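Local coordinates for protein beta-N-acetylhexosaminidase (PDB 5BZA) that probably hydrolyses terminal non-reducing N-acetyl-D-hexosamine residues from N-acetyl-beta-D-hexosaminides, as a thermostable glycoside hydrolase family 3 enzyme that also binds metal ions, at residues 327-332 against 455-460; 42-47 against 374-379; 14-19 against 46-51. One frame throughout, in Å; residues are numbered along the deposited sequence.

Interaction 1 of 3, residues 327-332 against 455-460. With CD (cadmium ion), chain S.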
loop_
_atom_site.group_PDB
_atom_site.type_symbol
_atom_site.label_atom_id
_atom_site.label_comp_id
_atom_site.label_asym_id
_atom_site.label_seq_id
_atom_site.Cartn_x
_atom_site.Cartn_y
_atom_site.Cartn_z
ATOM N N GLU B 327 11.877 -7.481 -11.894
ATOM C CA GLU B 327 12.235 -8.214 -13.087
ATOM C C GLU B 327 11.973 -7.366 -14.336
ATOM O O GLU B 327 12.821 -7.274 -15.233
ATOM C CB GLU B 327 11.447 -9.513 -13.154
ATOM C CG GLU B 327 11.835 -10.383 -14.305
ATOM C CD GLU B 327 13.173 -11.021 -14.126
ATOM O OE1 GLU B 327 13.837 -10.750 -13.089
ATOM O OE2 GLU B 327 13.582 -11.757 -15.056
ATOM N N VAL B 328 10.811 -6.721 -14.359
ATOM C CA VAL B 328 10.423 -5.909 -15.508
ATOM C C VAL B 328 11.453 -4.809 -15.620
ATOM O O VAL B 328 11.992 -4.561 -16.723
ATOM C CB VAL B 328 8.977 -5.336 -15.330
ATOM C CG1 VAL B 328 8.679 -4.156 -16.247
ATOM C CG2 VAL B 328 7.939 -6.445 -15.515
ATOM N N ALA B 329 11.764 -4.192 -14.470
ATOM C CA ALA B 329 12.648 -3.038 -14.462
ATOM C C ALA B 329 13.973 -3.505 -15.007
ATOM O O ALA B 329 14.610 -2.816 -15.828
ATOM C CB ALA B 329 12.792 -2.451 -13.058
ATOM N N GLU B 330 14.344 -4.726 -14.633
ATOM C CA GLU B 330 15.637 -5.271 -15.045
ATOM C C GLU B 330 15.679 -5.479 -16.576
ATOM O O GLU B 330 16.680 -5.197 -17.216
ATOM C CB GLU B 330 15.940 -6.563 -14.258
ATOM C CG GLU B 330 17.193 -7.306 -14.682
ATOM C CD GLU B 330 17.746 -8.334 -13.647
ATOM O OE1 GLU B 330 17.320 -8.431 -12.441
ATOM O OE2 GLU B 330 18.648 -9.086 -14.077
ATOM N N ARG B 331 14.596 -5.965 -17.159
ATOM C CA ARG B 331 14.662 -6.422 -18.535
ATOM C C ARG B 331 14.463 -5.243 -19.542
ATOM O O ARG B 331 14.807 -5.336 -20.709
ATOM C CB ARG B 331 13.625 -7.544 -18.693
ATOM C CG ARG B 331 14.190 -8.859 -18.192
ATOM C CD ARG B 331 13.181 -9.817 -17.618
ATOM N NE ARG B 331 12.626 -10.744 -18.574
ATOM C CZ ARG B 331 12.509 -12.055 -18.394
ATOM N NH1 ARG B 331 12.907 -12.626 -17.269
ATOM N NH2 ARG B 331 11.979 -12.795 -19.352
ATOM N N ALA B 332 13.979 -4.100 -19.056
ATOM C CA ALA B 332 13.739 -2.965 -19.930
ATOM C C ALA B 332 14.947 -2.044 -20.040
ATOM O O ALA B 332 14.867 -0.945 -20.628
ATOM C CB ALA B 332 12.544 -2.184 -19.453
ATOM N N VAL B 455 16.154 2.907 -12.150
ATOM C CA VAL B 455 17.447 3.528 -11.941
ATOM C C VAL B 455 18.410 2.561 -11.220
ATOM O O VAL B 455 19.533 2.320 -11.669
ATOM C CB VAL B 455 17.251 4.813 -11.151
ATOM C CG1 VAL B 455 18.581 5.477 -10.833
ATOM C CG2 VAL B 455 16.337 5.726 -11.931
ATOM N N TYR B 456 17.911 1.950 -10.141
ATOM C CA TYR B 456 18.635 0.928 -9.366
ATOM C C TYR B 456 19.115 -0.158 -10.319
ATOM O O TYR B 456 20.312 -0.514 -10.355
ATOM C CB TYR B 456 17.692 0.368 -8.286
ATOM C CG TYR B 456 18.145 -0.826 -7.477
ATOM C CD1 TYR B 456 18.079 -2.119 -7.997
ATOM C CD2 TYR B 456 18.569 -0.663 -6.161
ATOM C CE1 TYR B 456 18.465 -3.224 -7.234
ATOM C CE2 TYR B 456 18.948 -1.758 -5.378
ATOM C CZ TYR B 456 18.884 -3.037 -5.916
ATOM O OH TYR B 456 19.253 -4.108 -5.143
ATOM N N LYS B 457 18.204 -0.636 -11.159
ATOM C CA LYS B 457 18.582 -1.695 -12.083
ATOM C C LYS B 457 19.586 -1.201 -13.135
ATOM O O LYS B 457 20.455 -1.962 -13.578
ATOM C CB LYS B 457 17.351 -2.277 -12.775
ATOM C CG LYS B 457 16.556 -3.206 -11.883
ATOM C CD LYS B 457 17.417 -4.395 -11.436
ATOM C CE LYS B 457 16.774 -5.189 -10.308
ATOM N NZ LYS B 457 17.544 -6.417 -9.990
ATOM N N SER B 458 19.503 0.079 -13.504
ATOM C CA SER B 458 20.432 0.611 -14.510
ATOM C C SER B 458 21.843 0.661 -13.902
ATOM O O SER B 458 22.820 0.315 -14.588
ATOM C CB SER B 458 19.960 1.974 -15.042
ATOM O OG SER B 458 20.368 3.075 -14.246
ATOM N N PHE B 459 21.953 1.013 -12.614
ATOM C CA PHE B 459 23.271 1.003 -11.974
ATOM C C PHE B 459 23.798 -0.427 -11.906
ATOM O O PHE B 459 24.994 -0.684 -12.160
ATOM C CB PHE B 459 23.232 1.647 -10.585
ATOM C CG PHE B 459 22.850 3.093 -10.610
ATOM C CD1 PHE B 459 23.265 3.917 -11.655
ATOM C CD2 PHE B 459 22.061 3.633 -9.617
ATOM C CE1 PHE B 459 22.905 5.237 -11.697
ATOM C CE2 PHE B 459 21.700 4.971 -9.643
ATOM C CZ PHE B 459 22.125 5.778 -10.683
ATOM N N GLN B 460 22.914 -1.366 -11.578
ATOM C CA GLN B 460 23.328 -2.773 -11.516
ATOM C C GLN B 460 23.871 -3.274 -12.846
ATOM O O GLN B 460 24.915 -3.960 -12.908
ATOM C CB GLN B 460 22.164 -3.667 -11.092
ATOM C CG GLN B 460 21.934 -3.755 -9.587
ATOM C CD GLN B 460 20.957 -4.863 -9.215
ATOM O OE1 GLN B 460 20.067 -5.206 -9.997
ATOM N NE2 GLN B 460 21.127 -5.436 -8.011
HETATM CD CD CD S . 16.330 -11.406 -13.883
#
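E330 and K457 meet where helix 323-331 packs against helix 452-463. The glutamate chain runs extended, CG anti to the backbone N (chi1 174°), while the lysine bends at chi2 and lays its methylenes across the base of E330, CD lying 3.9 Å from E330 CB. A329 adds its methyl group, with CB 4.0 Å from K457 CG; so small a residue lets the lysine stem lie close to the helix. Beyond this apolar stem the ammonium turns to the carboxylate: K457 NZ donates to E330 OE1 over 3.2 Å, approaching from above the carboxylate plane, 44° out of it. The same NZ gives a second hydrogen bond to Q460 OE1 at 2.8 Å, one turn on in its own helix, and forms a salt bridge with D47. One turn before E330, E327 OE1 binds the cadmium ion at 2.7 Å, while its OE2 forms a salt bridge with R54. Lysine suits this buried place because a long apolar stem carries a charge that three oxygens share. E330 lies close to the cadmium ion without being its ligand here, but belongs to a zinc site seen in a structure of this protein; K457 would be expected to favour its ionised form.

Interaction 2 of 3, residues 42-47 against 374-379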
loop_
_atom_site.group_PDB
_atom_site.type_symbol
_atom_site.label_atom_id
_atom_site.label_comp_id
_atom_site.label_asym_id
_atom_site.label_seq_id
_atom_site.Cartn_x
_atom_site.Cartn_y
_atom_site.Cartn_z
ATOM N N GLU B 42 11.354 0.917 -1.388
ATOM C CA GLU B 42 10.585 0.003 -2.226
ATOM C C GLU B 42 11.437 -0.671 -3.287
ATOM O O GLU B 42 11.256 -1.859 -3.528
ATOM C CB GLU B 42 9.406 0.711 -2.856
ATOM C CG GLU B 42 8.486 -0.248 -3.609
ATOM C CD GLU B 42 7.217 0.429 -4.040
ATOM O OE1 GLU B 42 7.308 1.375 -4.861
ATOM O OE2 GLU B 42 6.134 0.035 -3.534
ATOM N N TYR B 43 12.374 0.050 -3.911
ATOM C CA TYR B 43 13.244 -0.610 -4.881
ATOM C C TYR B 43 13.965 -1.776 -4.200
ATOM O O TYR B 43 14.104 -2.866 -4.795
ATOM C CB TYR B 43 14.242 0.368 -5.511
ATOM C CG TYR B 43 15.092 1.159 -4.533
ATOM C CD1 TYR B 43 14.651 2.374 -4.029
ATOM C CD2 TYR B 43 16.355 0.703 -4.146
ATOM C CE1 TYR B 43 15.415 3.102 -3.160
ATOM C CE2 TYR B 43 17.130 1.422 -3.258
ATOM C CZ TYR B 43 16.656 2.628 -2.762
ATOM O OH TYR B 43 17.432 3.357 -1.862
ATOM N N LEU B 44 14.401 -1.576 -2.948
ATOM C CA LEU B 44 15.058 -2.676 -2.229
ATOM C C LEU B 44 14.116 -3.818 -1.955
ATOM O O LEU B 44 14.440 -4.981 -2.230
ATOM C CB LEU B 44 15.649 -2.218 -0.894
ATOM C CG LEU B 44 17.110 -1.801 -0.750
ATOM C CD1 LEU B 44 17.490 -2.050 0.715
ATOM C CD2 LEU B 44 18.046 -2.565 -1.685
ATOM N N PHE B 45 12.948 -3.501 -1.416
ATOM C CA PHE B 45 11.946 -4.523 -1.137
ATOM C C PHE B 45 11.647 -5.391 -2.382
ATOM O O PHE B 45 11.779 -6.627 -2.349
ATOM C CB PHE B 45 10.683 -3.830 -0.576
ATOM C CG PHE B 45 9.484 -4.730 -0.491
ATOM C CD1 PHE B 45 9.501 -5.864 0.315
ATOM C CD2 PHE B 45 8.348 -4.474 -1.273
ATOM C CE1 PHE B 45 8.384 -6.732 0.366
ATOM C CE2 PHE B 45 7.226 -5.320 -1.230
ATOM C CZ PHE B 45 7.257 -6.460 -0.409
ATOM N N LEU B 46 11.349 -4.745 -3.514
ATOM C CA LEU B 46 11.033 -5.464 -4.746
ATOM C C LEU B 46 12.202 -6.305 -5.257
ATOM O O LEU B 46 12.004 -7.474 -5.678
ATOM C CB LEU B 46 10.592 -4.474 -5.845
ATOM C CG LEU B 46 9.317 -3.708 -5.547
ATOM C CD1 LEU B 46 9.009 -2.679 -6.653
ATOM C CD2 LEU B 46 8.159 -4.686 -5.377
ATOM N N ASP B 47 13.417 -5.740 -5.218
ATOM C CA ASP B 47 14.565 -6.500 -5.659
ATOM C C ASP B 47 14.804 -7.716 -4.735
ATOM O O ASP B 47 15.165 -8.810 -5.210
ATOM C CB ASP B 47 15.821 -5.620 -5.728
ATOM C CG ASP B 47 16.989 -6.316 -6.469
ATOM O OD1 ASP B 47 16.727 -7.113 -7.411
ATOM O OD2 ASP B 47 18.170 -6.081 -6.119
ATOM N N ALA B 374 21.878 6.101 -6.335
ATOM C CA ALA B 374 23.198 6.154 -6.947
ATOM C C ALA B 374 24.237 5.926 -5.872
ATOM O O ALA B 374 25.218 5.213 -6.099
ATOM C CB ALA B 374 23.424 7.474 -7.666
ATOM N N LYS B 375 24.017 6.524 -4.703
ATOM C CA LYS B 375 24.955 6.351 -3.589
ATOM C C LYS B 375 25.210 4.906 -3.125
ATOM O O LYS B 375 26.313 4.632 -2.601
ATOM C CB LYS B 375 24.488 7.188 -2.399
ATOM C CG LYS B 375 24.824 8.660 -2.589
ATOM C CD LYS B 375 24.166 9.543 -1.557
ATOM C CE LYS B 375 24.564 10.991 -1.786
ATOM N NZ LYS B 375 23.635 11.950 -1.104
ATOM N N ARG B 376 24.270 3.972 -3.328
ATOM C CA ARG B 376 24.514 2.532 -3.011
ATOM C C ARG B 376 25.582 1.879 -3.885
ATOM O O ARG B 376 26.228 0.896 -3.500
ATOM C CB ARG B 376 23.227 1.717 -3.164
ATOM C CG ARG B 376 22.089 2.190 -2.303
ATOM C CD ARG B 376 20.948 1.172 -2.274
ATOM N NE ARG B 376 21.328 -0.123 -1.699
ATOM C CZ ARG B 376 21.184 -0.463 -0.413
ATOM N NH1 ARG B 376 20.648 0.385 0.463
ATOM N NH2 ARG B 376 21.557 -1.665 -0.014
ATOM N N PHE B 377 25.771 2.457 -5.076
ATOM C CA PHE B 377 26.556 1.845 -6.155
ATOM C C PHE B 377 27.829 2.622 -6.501
ATOM O O PHE B 377 28.802 2.053 -7.002
ATOM C CB PHE B 377 25.686 1.717 -7.410
ATOM C CG PHE B 377 24.513 0.789 -7.252
ATOM C CD1 PHE B 377 24.653 -0.589 -7.447
ATOM C CD2 PHE B 377 23.265 1.291 -6.924
ATOM C CE1 PHE B 377 23.551 -1.450 -7.300
ATOM C CE2 PHE B 377 22.173 0.427 -6.772
ATOM C CZ PHE B 377 22.322 -0.941 -6.962
ATOM N N PHE B 378 27.811 3.931 -6.272
ATOM C CA PHE B 378 28.923 4.776 -6.706
ATOM C C PHE B 378 29.318 5.747 -5.642
ATOM O O PHE B 378 28.455 6.270 -4.946
ATOM C CB PHE B 378 28.556 5.572 -8.032
ATOM C CG PHE B 378 28.232 4.677 -9.189
ATOM C CD1 PHE B 378 29.242 4.160 -9.962
ATOM C CD2 PHE B 378 26.937 4.255 -9.423
ATOM C CE1 PHE B 378 28.974 3.290 -10.975
ATOM C CE2 PHE B 378 26.660 3.362 -10.430
ATOM C CZ PHE B 378 27.680 2.880 -11.207
ATOM N N LYS B 379 30.617 6.037 -5.549
ATOM C CA LYS B 379 31.016 7.205 -4.766
ATOM C C LYS B 379 30.487 8.443 -5.507
ATOM O O LYS B 379 30.599 8.573 -6.740
ATOM C CB LYS B 379 32.532 7.292 -4.594
ATOM C CG LYS B 379 33.204 5.981 -4.379
ATOM C CD LYS B 379 34.692 6.175 -4.117
ATOM C CE LYS B 379 35.428 5.859 -5.395
ATOM N NZ LYS B 379 36.891 6.056 -5.295
#
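R376 reaches from helix 364-377 to Y43 and L44 on helix 42-54, and its long side chain bridges a wide gap: the closest CA atoms, those of L44 and R376, are 10.8 Å apart. Its CB points toward the facing helix, and CG, anti to the carbonyl carbon, continues the reach without touching either residue. CD is the first atom to make contact, lying 4.0 Å from Y43 CE2 at the edge of the tyrosine ring, near its plane. There the chain bends (chi3 62°), turning the guanidinium so that its plane stands 66° from that of the ring. NE comes within 4.1 Å of L44 CD2. CZ follows at 4.0 Å from the same methyl, which sits over one face of the guanidinium, offset toward its rim. At the tip NH1 lies near L44 CD1 and NH2 near both methyls. Leucine suits this position because its branched end covers a flat cation and takes nothing from the N-H groups around its rim; NH2 instead makes a salt bridge with D15. Y43 likewise offers an apolar edge to the arginine stem, while its OH hydrogen-bonds E372 on helix 364-377. The contact therefore joins a helix of the N-terminal TIM-barrel domain to one of the C-terminal domain. Helix 452-463 lies beside both, with Y456 touching L44 and meeting F377 edge-to-face, and K379 pairs through its backbone with V347 of strand 347-352.

Interaction 3 of 3, residues 14-19 against 46-51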
loop_
_atom_site.group_PDB
_atom_site.type_symbol
_atom_site.label_atom_id
_atom_site.label_comp_id
_atom_site.label_asym_id
_atom_site.label_seq_id
_atom_site.Cartn_x
_atom_site.Cartn_y
_atom_site.Cartn_z
ATOM N N ASP B 14 17.381 -5.886 7.556
ATOM C CA ASP B 14 17.211 -4.460 7.699
ATOM C C ASP B 14 17.875 -3.784 6.491
ATOM O O ASP B 14 17.898 -2.554 6.358
ATOM C CB ASP B 14 17.831 -4.022 9.028
ATOM C CG ASP B 14 17.281 -2.721 9.530
ATOM O OD1 ASP B 14 16.029 -2.538 9.490
ATOM O OD2 ASP B 14 18.091 -1.906 10.042
ATOM N N ASP B 15 18.435 -4.627 5.637
ATOM C CA ASP B 15 19.079 -4.193 4.418
ATOM C C ASP B 15 19.101 -5.381 3.444
ATOM O O ASP B 15 18.958 -6.537 3.863
ATOM C CB ASP B 15 20.494 -3.635 4.718
ATOM C CG ASP B 15 21.066 -2.805 3.538
ATOM O OD1 ASP B 15 20.298 -2.575 2.597
ATOM O OD2 ASP B 15 22.223 -2.317 3.579
ATOM N N PHE B 16 19.224 -5.093 2.142
ATOM C CA PHE B 16 19.369 -6.135 1.134
ATOM C C PHE B 16 20.550 -5.765 0.247
ATOM O O PHE B 16 20.621 -4.650 -0.264
ATOM C CB PHE B 16 18.091 -6.308 0.306
ATOM C CG PHE B 16 18.252 -7.273 -0.833
ATOM C CD1 PHE B 16 18.496 -8.619 -0.596
ATOM C CD2 PHE B 16 18.211 -6.815 -2.160
ATOM C CE1 PHE B 16 18.658 -9.508 -1.662
ATOM C CE2 PHE B 16 18.369 -7.686 -3.215
ATOM C CZ PHE B 16 18.593 -9.041 -2.978
ATOM N N ASN B 17 21.517 -6.661 0.115
ATOM C CA ASN B 17 22.781 -6.280 -0.482
ATOM C C ASN B 17 23.560 -7.543 -0.753
ATOM O O ASN B 17 23.012 -8.645 -0.621
ATOM C CB ASN B 17 23.550 -5.305 0.424
ATOM C CG ASN B 17 23.675 -5.820 1.872
ATOM O OD1 ASN B 17 23.901 -7.015 2.103
ATOM N ND2 ASN B 17 23.573 -4.912 2.832
ATOM N N GLU B 18 24.821 -7.412 -1.163
ATOM C CA GLU B 18 25.554 -8.612 -1.614
ATOM C C GLU B 18 25.834 -9.474 -0.377
ATOM O O GLU B 18 25.772 -10.696 -0.468
ATOM C CB GLU B 18 26.836 -8.243 -2.385
ATOM C CG GLU B 18 27.530 -9.333 -3.283
ATOM C CD GLU B 18 26.679 -9.796 -4.539
ATOM O OE1 GLU B 18 25.459 -9.489 -4.604
ATOM O OE2 GLU B 18 27.234 -10.396 -5.511
ATOM N N GLU B 19 26.066 -8.859 0.789
ATOM C CA GLU B 19 26.276 -9.665 2.000
ATOM C C GLU B 19 25.014 -10.511 2.291
ATOM O O GLU B 19 25.109 -11.727 2.527
ATOM C CB GLU B 19 26.619 -8.799 3.224
ATOM C CG GLU B 19 26.923 -9.614 4.496
ATOM C CD GLU B 19 27.351 -8.760 5.702
ATOM O OE1 GLU B 19 27.105 -7.530 5.685
ATOM O OE2 GLU B 19 27.911 -9.323 6.682
ATOM N N LEU B 46 11.349 -4.745 -3.514
ATOM C CA LEU B 46 11.033 -5.464 -4.746
ATOM C C LEU B 46 12.202 -6.305 -5.257
ATOM O O LEU B 46 12.004 -7.474 -5.678
ATOM C CB LEU B 46 10.592 -4.474 -5.845
ATOM C CG LEU B 46 9.317 -3.708 -5.547
ATOM C CD1 LEU B 46 9.009 -2.679 -6.653
ATOM C CD2 LEU B 46 8.159 -4.686 -5.377
ATOM N N ASP B 47 13.417 -5.740 -5.218
ATOM C CA ASP B 47 14.565 -6.500 -5.659
ATOM C C ASP B 47 14.804 -7.716 -4.735
ATOM O O ASP B 47 15.165 -8.810 -5.210
ATOM C CB ASP B 47 15.821 -5.620 -5.728
ATOM C CG ASP B 47 16.989 -6.316 -6.469
ATOM O OD1 ASP B 47 16.727 -7.113 -7.411
ATOM O OD2 ASP B 47 18.170 -6.081 -6.119
ATOM N N PHE B 48 14.620 -7.536 -3.421
ATOM C CA PHE B 48 14.707 -8.656 -2.441
ATOM C C PHE B 48 13.661 -9.745 -2.768
ATOM O O PHE B 48 14.004 -10.919 -2.877
ATOM C CB PHE B 48 14.514 -8.112 -1.010
ATOM C CG PHE B 48 14.964 -9.045 0.111
ATOM C CD1 PHE B 48 15.627 -10.234 -0.149
ATOM C CD2 PHE B 48 14.756 -8.670 1.444
ATOM C CE1 PHE B 48 16.072 -11.047 0.897
ATOM C CE2 PHE B 48 15.189 -9.461 2.491
ATOM C CZ PHE B 48 15.845 -10.660 2.222
ATOM N N MET B 49 12.392 -9.365 -2.947
ATOM C CA MET B 49 11.369 -10.353 -3.313
ATOM C C MET B 49 11.750 -11.126 -4.603
ATOM O O MET B 49 11.564 -12.351 -4.693
ATOM C CB MET B 49 10.005 -9.689 -3.504
ATOM C CG MET B 49 9.429 -9.172 -2.234
ATOM S SD MET B 49 9.222 -10.379 -0.870
ATOM C CE MET B 49 8.082 -11.547 -1.583
ATOM N N ASN B 50 12.303 -10.411 -5.581
ATOM C CA ASN B 50 12.770 -11.055 -6.808
ATOM C C ASN B 50 13.926 -12.055 -6.521
ATOM O O ASN B 50 13.950 -13.180 -7.022
ATOM C CB ASN B 50 13.209 -9.980 -7.829
ATOM C CG ASN B 50 13.425 -10.538 -9.202
ATOM O OD1 ASN B 50 12.614 -11.324 -9.694
ATOM N ND2 ASN B 50 14.488 -10.106 -9.860
ATOM N N PHE B 51 14.910 -11.620 -5.742
ATOM C CA PHE B 51 15.943 -12.524 -5.267
ATOM C C PHE B 51 15.349 -13.772 -4.556
ATOM O O PHE B 51 15.795 -14.914 -4.802
ATOM C CB PHE B 51 16.912 -11.782 -4.350
ATOM C CG PHE B 51 17.970 -12.656 -3.770
ATOM C CD1 PHE B 51 19.104 -12.965 -4.497
ATOM C CD2 PHE B 51 17.810 -13.202 -2.494
ATOM C CE1 PHE B 51 20.072 -13.794 -3.964
ATOM C CE2 PHE B 51 18.777 -14.033 -1.943
ATOM C CZ PHE B 51 19.911 -14.332 -2.675
#
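F16 thrusts its ring from the loop before helix 18-27 onto helix 42-54, where F48 and F51 receive it. Its CG stands anti to the backbone N (chi1 174°), which carries the ring away from its own chain and onto the backbone of the opposing helix. There F48 CA lies over the centre of one face, 3.8 Å from the F16 centroid and almost on the ring normal, a CH-pi contact. F48 CG is likewise anti to its backbone N, which sets its ring alongside F16 at a small tilt, 19° between planes, but the two rings are slid apart and barely overlap; F16 CD1 lies 3.3 Å from F48 CD1. F51, one turn after D47, meets the far end of the F16 ring: its CB lies 3.5 Å from F16 CZ, and the planes are inclined at 53°. D47 comes to the edge, OD2 lying 3.3 Å from F16 CE2 in the ring plane, where the slightly positive C-H rim suits a carboxylate oxygen that is hydrogen-bonded to Y456 OH of helix 452-463; the carboxylate stands nearly upright to the ring. Phenylalanine fits here because a flat apolar group can offer a face to a helix backbone and a rim to an acid. N17 is the N-cap of helix 18-27, with OD1 accepting from A20 N, and F16 makes a cation-pi contact with R21. F16, F48 and F51 form an aromatic cluster through which the loop after strand 9-13 packs on the helix following strand 31-34, the neighbouring strand of the parallel barrel.

Interactions 2 and 3 share helix 42-54, with L46 and D47 in common and centres about 9 Å apart. Interaction 1, about 11 Å from interaction 2 and about 14 Å from interaction 3, joins them through D47, which forms a salt bridge with K457 and probably a hydrogen bond with Y456; R376 in turn bonds to D15. Along the chain, interaction 2 opens where interaction 3 closes, and its segments alternate with those of interaction 1. Interaction 2 is a domain interface, interaction 1 brings a second C-terminal helix to the same region beside a metal site, and interaction 3 holds helix 42-54 on the barrel side. Residues of all three segment pairs touch the second subunit.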